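Local coordinates for microcin B17-processing protein McbB (Escherichia coli str. K-12 substr. MG1655, PDB 6GRH), which is required to process the inactive microcin B17 precursor (McbA) into the active peptide antibiotic, at residues Ser109-Gln114 against Phe241-Ile246; Trp142-Asn147 against Glu176-Asp181; Lys159-Pro164 against Gly182-Asp187; Gln170-Lys175 against Pro191-His196. One frame throughout, in Å; residues are numbered along the deposited sequence.

Contact 1. Residues Ser109-Gln114 against Phe241-Ile246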
# COMPACT_ATOMS: atom_id res chain seq x y z
N SER B 109 37.92 7.66 -0.09
CA SER B 109 39.34 7.63 0.24
C SER B 109 39.67 8.18 1.64
O SER B 109 40.73 7.89 2.17
CB SER B 109 40.15 8.36 -0.82
OG SER B 109 39.81 9.72 -0.82
N ASN B 110 38.78 8.96 2.25
CA ASN B 110 38.96 9.38 3.64
C ASN B 110 37.98 8.71 4.63
O ASN B 110 38.03 9.01 5.82
CB ASN B 110 38.89 10.91 3.72
CG ASN B 110 40.08 11.58 3.04
OD1 ASN B 110 39.91 12.43 2.17
ND2 ASN B 110 41.28 11.19 3.42
N ALA B 111 37.13 7.80 4.14
CA ALA B 111 36.00 7.28 4.93
C ALA B 111 36.44 6.42 6.09
O ALA B 111 35.90 6.55 7.17
CB ALA B 111 35.04 6.49 4.06
N ARG B 112 37.45 5.58 5.89
CA ARG B 112 37.93 4.73 6.96
C ARG B 112 38.37 5.54 8.16
O ARG B 112 38.04 5.20 9.28
CB ARG B 112 39.07 3.86 6.50
CG ARG B 112 38.62 2.86 5.45
CD ARG B 112 39.78 2.57 4.55
NE ARG B 112 40.53 1.41 4.95
CZ ARG B 112 41.84 1.24 4.76
NH1 ARG B 112 42.61 2.19 4.22
NH2 ARG B 112 42.39 0.09 5.12
N GLU B 113 39.10 6.63 7.94
CA GLU B 113 39.63 7.40 9.07
C GLU B 113 38.58 8.33 9.68
O GLU B 113 38.47 8.41 10.90
CB GLU B 113 40.92 8.14 8.70
CG GLU B 113 41.98 8.06 9.79
CD GLU B 113 42.57 6.67 9.96
OE1 GLU B 113 42.39 6.04 11.03
OE2 GLU B 113 43.22 6.20 9.00
N GLN B 114 37.79 9.00 8.84
CA GLN B 114 36.70 9.87 9.32
C GLN B 114 35.64 9.15 10.11
O GLN B 114 35.21 9.62 11.18
CB GLN B 114 35.97 10.55 8.17
CG GLN B 114 36.78 11.63 7.47
CD GLN B 114 36.10 12.14 6.20
OE1 GLN B 114 34.95 11.75 5.86
NE2 GLN B 114 36.80 13.03 5.50
N PHE B 241 25.60 13.98 -0.27
CA PHE B 241 24.35 13.50 0.33
C PHE B 241 24.37 11.99 0.48
O PHE B 241 24.12 11.47 1.56
CB PHE B 241 23.19 13.96 -0.57
CG PHE B 241 21.81 13.67 -0.04
CD1 PHE B 241 21.20 14.52 0.89
CD2 PHE B 241 21.09 12.61 -0.53
CE1 PHE B 241 19.90 14.28 1.34
CE2 PHE B 241 19.79 12.37 -0.10
CZ PHE B 241 19.19 13.20 0.85
N SER B 242 24.72 11.31 -0.61
CA SER B 242 24.85 9.84 -0.62
C SER B 242 25.86 9.34 0.42
O SER B 242 25.61 8.40 1.16
CB SER B 242 25.29 9.36 -2.01
OG SER B 242 24.32 9.68 -3.00
N TYR B 243 27.01 10.02 0.46
CA TYR B 243 28.09 9.71 1.42
C TYR B 243 27.59 9.76 2.86
O TYR B 243 27.86 8.85 3.64
CB TYR B 243 29.21 10.72 1.21
CG TYR B 243 30.52 10.51 1.91
CD1 TYR B 243 31.41 9.53 1.49
CD2 TYR B 243 30.91 11.35 2.96
CE1 TYR B 243 32.66 9.38 2.10
CE2 TYR B 243 32.16 11.21 3.58
CZ TYR B 243 33.03 10.22 3.13
OH TYR B 243 34.25 10.06 3.74
N HIS B 244 26.83 10.81 3.20
CA HIS B 244 26.26 10.91 4.52
C HIS B 244 25.26 9.80 4.83
O HIS B 244 25.28 9.23 5.94
CB HIS B 244 25.63 12.28 4.70
CG HIS B 244 25.19 12.56 6.10
ND1 HIS B 244 26.07 12.60 7.17
CD2 HIS B 244 23.95 12.78 6.61
CE1 HIS B 244 25.38 12.83 8.27
NE2 HIS B 244 24.10 12.95 7.96
N LEU B 245 24.36 9.49 3.88
CA LEU B 245 23.41 8.40 4.07
C LEU B 245 24.05 7.03 4.28
O LEU B 245 23.60 6.25 5.12
CB LEU B 245 22.39 8.35 2.93
CG LEU B 245 21.32 9.42 2.92
CD1 LEU B 245 20.40 9.23 1.71
CD2 LEU B 245 20.46 9.37 4.15
N ILE B 246 25.12 6.76 3.54
CA ILE B 246 25.93 5.55 3.71
C ILE B 246 26.52 5.50 5.13
O ILE B 246 26.36 4.51 5.87
CB ILE B 246 27.02 5.45 2.63
CG1 ILE B 246 26.40 5.23 1.24
CG2 ILE B 246 27.99 4.31 2.91
CD1 ILE B 246 27.36 5.33 0.08
O HOH W 1 36.08 10.01 1.65
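The long helix 236-254 meets the start of the short helix 111-115 through a single side chain, Tyr243, whose hydroxyl reaches Gln114 and Ala111. Tyr243 has its CG opposite the backbone N (chi1 -171°), which sends the ring away from its own helix toward the shorter one. There Tyr243 OH donates to Gln114 OE1 at 2.8 Å. The amide stands almost perpendicular to the ring, and the hydroxyl arrives from 48° above the carbonyl plane rather than along a lone pair, while OE1 itself lies near the ring plane, at its edge. A water also bonds the hydroxyl: it donates to Tyr243 OH at 2.8 Å and accepts from Asn110 N at 3.0 Å, linking the ring to the backbone just before the helix. The apolar pair is Ala111 CB with Tyr243 CE1, 4.2 Å apart. Gln114 NE2 is bonded to Glu236 of the second McbB subunit, so the one amide reaches both Tyr243 within the chain and a residue of another. Trp115 and Phe108 also touch the Tyr243 side chain, while on helix 236-254 Ser242, Leu245 and Ile246 pack against Phe178 of strand 177-180.

Contact 2. Residues Trp142-Asn147 against Glu176-Asp181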
# COMPACT_ATOMS: atom_id res chain seq x y z
N TRP B 142 29.39 -3.71 1.90
CA TRP B 142 28.65 -2.64 1.27
C TRP B 142 29.12 -2.48 -0.16
O TRP B 142 30.27 -2.15 -0.40
CB TRP B 142 28.84 -1.31 2.03
CG TRP B 142 27.83 -0.28 1.60
CD1 TRP B 142 27.66 0.22 0.32
CD2 TRP B 142 26.82 0.34 2.40
NE1 TRP B 142 26.64 1.13 0.30
CE2 TRP B 142 26.09 1.20 1.54
CE3 TRP B 142 26.48 0.26 3.75
CZ2 TRP B 142 25.02 1.98 1.99
CZ3 TRP B 142 25.41 1.03 4.21
CH2 TRP B 142 24.69 1.87 3.32
N LEU B 143 28.23 -2.74 -1.13
CA LEU B 143 28.55 -2.56 -2.54
C LEU B 143 27.88 -1.30 -3.06
O LEU B 143 26.66 -1.24 -3.09
CB LEU B 143 28.09 -3.76 -3.34
CG LEU B 143 28.19 -3.74 -4.86
CD1 LEU B 143 29.62 -3.53 -5.36
CD2 LEU B 143 27.61 -5.05 -5.40
N HIS B 144 28.67 -0.30 -3.46
CA HIS B 144 28.13 0.97 -3.92
C HIS B 144 28.52 1.15 -5.38
O HIS B 144 29.70 1.16 -5.70
CB HIS B 144 28.65 2.12 -3.07
CG HIS B 144 28.26 3.47 -3.58
ND1 HIS B 144 26.97 3.94 -3.49
CD2 HIS B 144 28.96 4.41 -4.25
CE1 HIS B 144 26.91 5.14 -4.06
NE2 HIS B 144 28.11 5.46 -4.49
N LEU B 145 27.51 1.33 -6.24
CA LEU B 145 27.71 1.50 -7.68
C LEU B 145 27.10 2.80 -8.22
O LEU B 145 25.89 3.02 -8.08
CB LEU B 145 27.09 0.33 -8.43
CG LEU B 145 27.70 -1.04 -8.11
CD1 LEU B 145 26.95 -2.15 -8.84
CD2 LEU B 145 29.17 -1.06 -8.49
N GLU B 146 27.94 3.66 -8.80
CA GLU B 146 27.46 4.76 -9.66
C GLU B 146 27.06 4.26 -11.04
O GLU B 146 26.03 4.69 -11.59
CB GLU B 146 28.52 5.87 -9.80
CG GLU B 146 28.55 6.78 -8.61
CD GLU B 146 29.29 8.10 -8.78
OE1 GLU B 146 29.59 8.54 -9.92
OE2 GLU B 146 29.50 8.72 -7.73
N ASN B 147 27.85 3.37 -11.61
CA ASN B 147 27.54 2.81 -12.90
C ASN B 147 27.06 1.38 -12.70
O ASN B 147 27.84 0.44 -12.66
CB ASN B 147 28.74 2.93 -13.81
CG ASN B 147 29.20 4.36 -13.93
OD1 ASN B 147 28.39 5.26 -14.22
ND2 ASN B 147 30.48 4.60 -13.66
N GLU B 176 15.62 9.48 -10.25
CA GLU B 176 16.07 10.61 -9.42
C GLU B 176 16.30 10.19 -7.97
O GLU B 176 16.30 11.05 -7.08
CB GLU B 176 15.04 11.74 -9.50
CG GLU B 176 14.88 12.29 -10.90
CD GLU B 176 13.76 13.32 -11.03
OE1 GLU B 176 12.69 13.15 -10.39
OE2 GLU B 176 13.97 14.29 -11.79
N SER B 177 16.46 8.89 -7.71
CA SER B 177 16.65 8.40 -6.36
C SER B 177 17.99 7.74 -6.12
O SER B 177 18.63 7.19 -7.04
CB SER B 177 15.56 7.40 -5.99
OG SER B 177 15.74 6.18 -6.70
N PHE B 178 18.39 7.80 -4.86
CA PHE B 178 19.48 6.99 -4.32
C PHE B 178 18.81 5.88 -3.51
O PHE B 178 17.98 6.13 -2.64
CB PHE B 178 20.40 7.86 -3.49
CG PHE B 178 21.55 7.11 -2.86
CD1 PHE B 178 22.36 6.30 -3.62
CD2 PHE B 178 21.78 7.21 -1.49
CE1 PHE B 178 23.41 5.60 -3.03
CE2 PHE B 178 22.83 6.52 -0.90
CZ PHE B 178 23.64 5.70 -1.67
N ARG B 179 19.15 4.64 -3.82
CA ARG B 179 18.57 3.46 -3.17
C ARG B 179 19.60 2.76 -2.31
O ARG B 179 20.71 2.50 -2.76
CB ARG B 179 18.11 2.46 -4.22
CG ARG B 179 17.07 3.02 -5.17
CD ARG B 179 15.75 3.15 -4.46
NE ARG B 179 14.74 3.70 -5.36
CZ ARG B 179 13.43 3.67 -5.15
NH1 ARG B 179 12.90 3.09 -4.07
NH2 ARG B 179 12.63 4.21 -6.06
N ILE B 180 19.22 2.44 -1.08
CA ILE B 180 20.03 1.58 -0.26
C ILE B 180 19.15 0.37 0.04
O ILE B 180 18.11 0.50 0.68
CB ILE B 180 20.47 2.25 1.06
CG1 ILE B 180 21.28 3.53 0.78
CG2 ILE B 180 21.25 1.26 1.91
CD1 ILE B 180 21.51 4.36 2.02
N ASP B 181 19.57 -0.80 -0.42
CA ASP B 181 18.79 -1.99 -0.17
C ASP B 181 18.80 -2.34 1.31
O ASP B 181 19.68 -1.93 2.08
CB ASP B 181 19.32 -3.19 -0.98
CG ASP B 181 19.13 -3.04 -2.46
OD1 ASP B 181 18.29 -2.19 -2.90
OD2 ASP B 181 19.83 -3.80 -3.20
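Two ring systems, those of His144 and Trp142, lean from strand 139-144 toward Phe178 and Ile180 of strand 177-180. At the edge of the His144 imidazole, close to its plane, lies Phe178 CE1, 3.7 Å from His144 CE1. The two rings are inclined at 71° with centroids 5.8 Å apart, and they touch by their margins, with no stacking over either face. The Trp142 indole has the backbone His144 N at an edge, in its plane; its six-membered ring receives the Ile180 CG2 methyl obliquely, 3.8 Å from Trp142 CH2 and equally far from Trp142 CZ2. In Ile180 that methyl is the branch opposite the backbone N, which turns CG2 toward the indole. Across the two segments the contact consists of carbon-to-carbon and ring contacts. The nearest CA atoms, those of His144 and Ile180, are 8.9 Å apart, as befits strands with a third, 167-174, between them. Ser171 of that middle strand bonds both His144 ND1 and Trp142 NE1, giving each of these buried nitrogens a partner and probably helping to fix the rotation of the rings. In the mixed sheet, this layer of side chains lies under helix 236-254, where Ile246 touches Trp142 and His144 and Ser242 touches Phe178; Leu143 and Leu145 point instead to helix 150-160.

Contact 3. Residues Lys159-Pro164 against Gly182-Asp187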
# COMPACT_ATOMS: atom_id res chain seq x y z
N LYS B 159 30.91 -14.84 -5.34
CA LYS B 159 32.13 -14.96 -4.54
C LYS B 159 31.90 -15.09 -3.03
O LYS B 159 32.56 -15.89 -2.38
CB LYS B 159 33.03 -13.76 -4.81
CG LYS B 159 33.60 -13.76 -6.22
CD LYS B 159 34.27 -12.45 -6.60
CE LYS B 159 35.36 -12.03 -5.63
NZ LYS B 159 36.34 -13.13 -5.36
N PHE B 160 30.96 -14.33 -2.47
CA PHE B 160 30.90 -14.17 -1.00
C PHE B 160 29.70 -14.72 -0.23
O PHE B 160 29.78 -14.80 1.00
CB PHE B 160 31.13 -12.70 -0.64
CG PHE B 160 32.42 -12.16 -1.16
CD1 PHE B 160 33.63 -12.79 -0.85
CD2 PHE B 160 32.45 -11.03 -1.97
CE1 PHE B 160 34.84 -12.30 -1.35
CE2 PHE B 160 33.65 -10.53 -2.46
CZ PHE B 160 34.84 -11.17 -2.15
N GLU B 161 28.61 -15.13 -0.92
CA GLU B 161 27.39 -15.62 -0.24
C GLU B 161 27.60 -16.75 0.73
O GLU B 161 26.83 -16.89 1.69
CB GLU B 161 26.33 -16.11 -1.24
CG GLU B 161 25.40 -15.05 -1.72
CD GLU B 161 24.31 -15.60 -2.64
OE1 GLU B 161 24.41 -16.73 -3.17
OE2 GLU B 161 23.33 -14.88 -2.83
N SER B 162 28.60 -17.59 0.45
CA SER B 162 28.95 -18.70 1.32
C SER B 162 29.86 -18.34 2.50
O SER B 162 30.08 -19.19 3.36
CB SER B 162 29.66 -19.80 0.51
OG SER B 162 28.77 -20.26 -0.50
N ASN B 163 30.41 -17.12 2.53
CA ASN B 163 31.28 -16.73 3.65
C ASN B 163 30.45 -16.80 4.93
O ASN B 163 29.37 -16.19 4.99
CB ASN B 163 31.83 -15.31 3.49
CG ASN B 163 32.97 -15.22 2.49
OD1 ASN B 163 33.13 -16.05 1.62
ND2 ASN B 163 33.75 -14.16 2.61
N PRO B 164 30.94 -17.54 5.94
CA PRO B 164 30.26 -17.61 7.24
C PRO B 164 29.93 -16.22 7.83
O PRO B 164 30.80 -15.35 7.90
CB PRO B 164 31.27 -18.33 8.13
CG PRO B 164 32.10 -19.15 7.19
CD PRO B 164 32.16 -18.38 5.91
N GLY B 182 17.79 -3.08 1.73
CA GLY B 182 17.83 -3.74 3.02
C GLY B 182 19.03 -4.66 3.12
O GLY B 182 19.62 -5.04 2.12
N VAL B 183 19.34 -5.06 4.33
CA VAL B 183 20.48 -5.91 4.55
C VAL B 183 20.11 -7.29 4.04
O VAL B 183 19.10 -7.85 4.45
CB VAL B 183 20.84 -6.01 6.04
CG1 VAL B 183 21.99 -7.00 6.21
CG2 VAL B 183 21.23 -4.66 6.59
N TYR B 184 20.92 -7.80 3.12
CA TYR B 184 20.87 -9.18 2.66
C TYR B 184 21.79 -10.09 3.47
O TYR B 184 23.01 -10.07 3.29
CB TYR B 184 21.23 -9.25 1.17
CG TYR B 184 21.28 -10.65 0.63
CD1 TYR B 184 20.32 -11.62 1.00
CD2 TYR B 184 22.28 -11.03 -0.25
CE1 TYR B 184 20.39 -12.93 0.52
CE2 TYR B 184 22.36 -12.32 -0.74
CZ TYR B 184 21.43 -13.26 -0.37
OH TYR B 184 21.56 -14.52 -0.86
N SER B 185 21.19 -10.92 4.32
CA SER B 185 21.90 -11.86 5.17
C SER B 185 21.38 -13.25 4.86
O SER B 185 20.23 -13.57 5.19
CB SER B 185 21.66 -11.55 6.63
OG SER B 185 22.07 -12.63 7.47
N PRO B 186 22.22 -14.10 4.22
CA PRO B 186 21.76 -15.46 4.01
C PRO B 186 21.43 -16.19 5.31
O PRO B 186 20.42 -16.91 5.35
CB PRO B 186 22.93 -16.12 3.28
CG PRO B 186 23.58 -14.98 2.56
CD PRO B 186 23.41 -13.79 3.41
N ASP B 187 22.23 -16.01 6.35
CA ASP B 187 21.94 -16.61 7.66
C ASP B 187 20.54 -16.23 8.16
O ASP B 187 19.84 -17.08 8.67
CB ASP B 187 22.95 -16.16 8.72
CG ASP B 187 24.30 -16.87 8.61
OD1 ASP B 187 24.40 -17.90 7.92
OD2 ASP B 187 25.26 -16.37 9.27
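Glu161 reaches Tyr184 from a type I beta turn, Phe160 to Asn163, in the segment that follows on from helix 150-160; the turn is closed by Asn163 N to Phe160 O at 2.8 Å. Beyond CB, the Glu161 chain runs extended (chi2 -176°) toward the loop that links strand 177-180 to helix 193-204. Its CG comes to 4.0 Å from Tyr184 OH, and CD draws closer, to 3.4 Å from the same oxygen. At the tip, OE2 accepts a hydrogen bond from Tyr184 OH at 2.7 Å. The hydroxyl meets OE2 from above the carboxylate plane, 56° out of it, whereas from the tyrosine's side OE2 lies at the ring edge, in plane; carboxylate and ring are inclined at 63°. The second oxygen, OE1, forms a salt bridge with Arg295 at the C-terminus, so the carboxylate joins two separate parts of the chain, and the arginine would probably help to keep it ionised. The Tyr184 ring also meets that of Tyr157, and its side chain touches residues of the Cys4 site, about 6 Å from the zinc ion. Pro186 sits beside the contact, and its backbone O accepts from Lys245 of the neighbouring McbC chain. The same proline bridges the two partners: Pro186 CD stands 4.2 Å above the centre of the Tyr184 ring, and Pro186 CG lies 3.9 Å from Glu161 O.

Contact 4. Residues Gln170-Lys175 against Pro191-His196. With ZN (zinc ion), chain F.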
# COMPACT_ATOMS: atom_id res chain seq x y z
N GLN B 170 23.58 -3.08 -0.72
CA GLN B 170 23.85 -2.56 -2.04
C GLN B 170 23.27 -1.19 -2.16
O GLN B 170 22.12 -0.98 -1.75
CB GLN B 170 23.24 -3.43 -3.14
CG GLN B 170 23.61 -4.90 -3.13
CD GLN B 170 22.89 -5.76 -2.10
OE1 GLN B 170 23.47 -6.72 -1.61
NE2 GLN B 170 21.65 -5.47 -1.82
N SER B 171 24.02 -0.29 -2.78
CA SER B 171 23.52 1.06 -3.04
C SER B 171 23.83 1.49 -4.47
O SER B 171 24.81 1.10 -5.06
CB SER B 171 24.04 2.05 -1.99
OG SER B 171 25.44 2.21 -2.06
N TYR B 172 22.92 2.27 -5.04
CA TYR B 172 22.89 2.53 -6.49
C TYR B 172 21.82 3.61 -6.73
O TYR B 172 21.07 3.97 -5.81
CB TYR B 172 22.59 1.22 -7.29
CG TYR B 172 21.35 0.53 -6.83
CD1 TYR B 172 21.37 -0.32 -5.74
CD2 TYR B 172 20.13 0.80 -7.43
CE1 TYR B 172 20.22 -0.93 -5.28
CE2 TYR B 172 18.97 0.20 -6.98
CZ TYR B 172 19.02 -0.66 -5.92
OH TYR B 172 17.88 -1.22 -5.45
N TYR B 173 21.76 4.10 -7.96
CA TYR B 173 20.89 5.18 -8.34
C TYR B 173 19.87 4.68 -9.34
O TYR B 173 20.16 3.88 -10.20
CB TYR B 173 21.70 6.34 -8.89
CG TYR B 173 22.69 6.87 -7.88
CD1 TYR B 173 22.35 7.91 -7.02
CD2 TYR B 173 23.97 6.31 -7.76
CE1 TYR B 173 23.26 8.40 -6.07
CE2 TYR B 173 24.88 6.77 -6.82
CZ TYR B 173 24.52 7.82 -5.97
OH TYR B 173 25.42 8.27 -5.03
N LEU B 174 18.64 5.16 -9.20
CA LEU B 174 17.56 4.79 -10.09
C LEU B 174 16.72 6.02 -10.27
O LEU B 174 16.20 6.55 -9.28
CB LEU B 174 16.71 3.65 -9.52
CG LEU B 174 15.43 3.28 -10.29
CD1 LEU B 174 15.75 2.85 -11.70
CD2 LEU B 174 14.70 2.19 -9.51
N LYS B 175 16.66 6.48 -11.52
CA LYS B 175 15.95 7.69 -11.92
C LYS B 175 16.44 8.90 -11.12
O LYS B 175 17.61 9.27 -11.26
CB LYS B 175 14.44 7.45 -11.85
CG LYS B 175 14.02 6.39 -12.87
CD LYS B 175 12.50 6.32 -12.99
CE LYS B 175 12.07 5.38 -14.11
NZ LYS B 175 10.75 5.83 -14.65
N PRO B 191 15.66 -10.61 2.06
CA PRO B 191 15.71 -10.46 0.60
C PRO B 191 16.96 -9.81 0.09
O PRO B 191 17.46 -8.88 0.68
CB PRO B 191 14.49 -9.56 0.29
CG PRO B 191 13.57 -9.76 1.44
CD PRO B 191 14.49 -9.91 2.62
N CYS B 192 17.39 -10.29 -1.07
CA CYS B 192 18.59 -9.86 -1.72
C CYS B 192 18.36 -8.62 -2.59
O CYS B 192 17.26 -8.10 -2.66
CB CYS B 192 19.13 -11.03 -2.53
SG CYS B 192 18.37 -11.25 -4.16
N HIS B 193 19.42 -8.13 -3.21
CA HIS B 193 19.33 -7.01 -4.14
C HIS B 193 18.28 -7.17 -5.24
O HIS B 193 17.57 -6.22 -5.58
CB HIS B 193 20.64 -6.82 -4.84
CG HIS B 193 20.57 -5.87 -5.97
ND1 HIS B 193 20.35 -4.52 -5.79
CD2 HIS B 193 20.71 -6.06 -7.30
CE1 HIS B 193 20.34 -3.93 -6.97
NE2 HIS B 193 20.56 -4.83 -7.91
N PHE B 194 18.21 -8.36 -5.82
CA PHE B 194 17.31 -8.59 -6.96
C PHE B 194 15.84 -8.53 -6.50
O PHE B 194 14.98 -8.01 -7.21
CB PHE B 194 17.72 -9.86 -7.72
CG PHE B 194 19.06 -9.74 -8.35
CD1 PHE B 194 19.25 -8.89 -9.44
CD2 PHE B 194 20.18 -10.35 -7.78
CE1 PHE B 194 20.50 -8.68 -9.98
CE2 PHE B 194 21.44 -10.18 -8.34
CZ PHE B 194 21.61 -9.34 -9.43
N CYS B 195 15.59 -8.96 -5.26
CA CYS B 195 14.29 -8.75 -4.64
C CYS B 195 13.91 -7.27 -4.58
O CYS B 195 12.74 -6.92 -4.80
CB CYS B 195 14.22 -9.40 -3.26
SG CYS B 195 14.27 -11.20 -3.27
N HIS B 196 14.89 -6.41 -4.28
CA HIS B 196 14.70 -4.97 -4.17
C HIS B 196 14.48 -4.31 -5.52
O HIS B 196 13.46 -3.56 -5.71
CB HIS B 196 15.87 -4.31 -3.42
CG HIS B 196 15.82 -4.55 -1.95
ND1 HIS B 196 16.25 -5.72 -1.37
CD2 HIS B 196 15.30 -3.80 -0.94
CE1 HIS B 196 16.05 -5.66 -0.07
NE2 HIS B 196 15.47 -4.51 0.21
ZN ZN F . 16.28 -12.23 -3.90
O HOH W 2 19.23 -6.68 -0.19
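Gln170 NE2 is held by Asp181 OD2 and by a water, while its flank rests on His193, the first residue of helix 193-204 and the first between the cysteines of the zinc-binding CxxC motif. The water accepts from Gln170 NE2 at 3.2 Å and donates to Pro191 O at 3.0 Å; Gln170 OE1 bonds Tyr157 OH. Against this amide packs His193 CB, 3.5 Å from Gln170 NE2. Farther out the imidazole turns its edge to the face of Tyr172 in an offset edge-to-face pair: the planes are 89° apart, and His193 CE1 stands 3.4 Å from Tyr172 CE1. The tyrosine side chain takes the crowded position between backbone N and carbonyl carbon (chi1 54°), which brings its ring under the histidine. Asp181 unites the three side chains, OD2 bonding Gln170 NE2 and His193 ND1, and OD1 bonding Tyr172 OH. On the far side of the helix start, Cys192, its N-cap, and Cys195 bind zinc through SG at 2.3 Å each, with Cys290 and Cys292 completing a Cys4 site. The turn carrying these cysteines is clasped from within: His196 ND1 donates to Cys192 O at 2.9 Å, with a nearly straight 172° N-H...O angle.

In the fold
Contacts 2 and 4 are buried and lie only 7 Å apart between centres, both drawing on the mixed sheet; contacts 1 and 3 are partly buried. In the latter pair a tyrosine hydroxyl donates to a side-chain oxygen, whereas the buried pair relies on ring edges and carbon packing, with Ser171 and Asp181 bonding several of the polar atoms; the zinc site belongs to contact 4. Contacts 1 and 3 also adjoin other chains, a second McbB and McbC respectively; no other chain touches contacts 2 and 4. Helix 236-254 ties contact 1 to contact 2 through Ile246 and to contact 4 through Ser242 and Tyr173, while Tyr184 of contact 3 packs on Cys192 of contact 4.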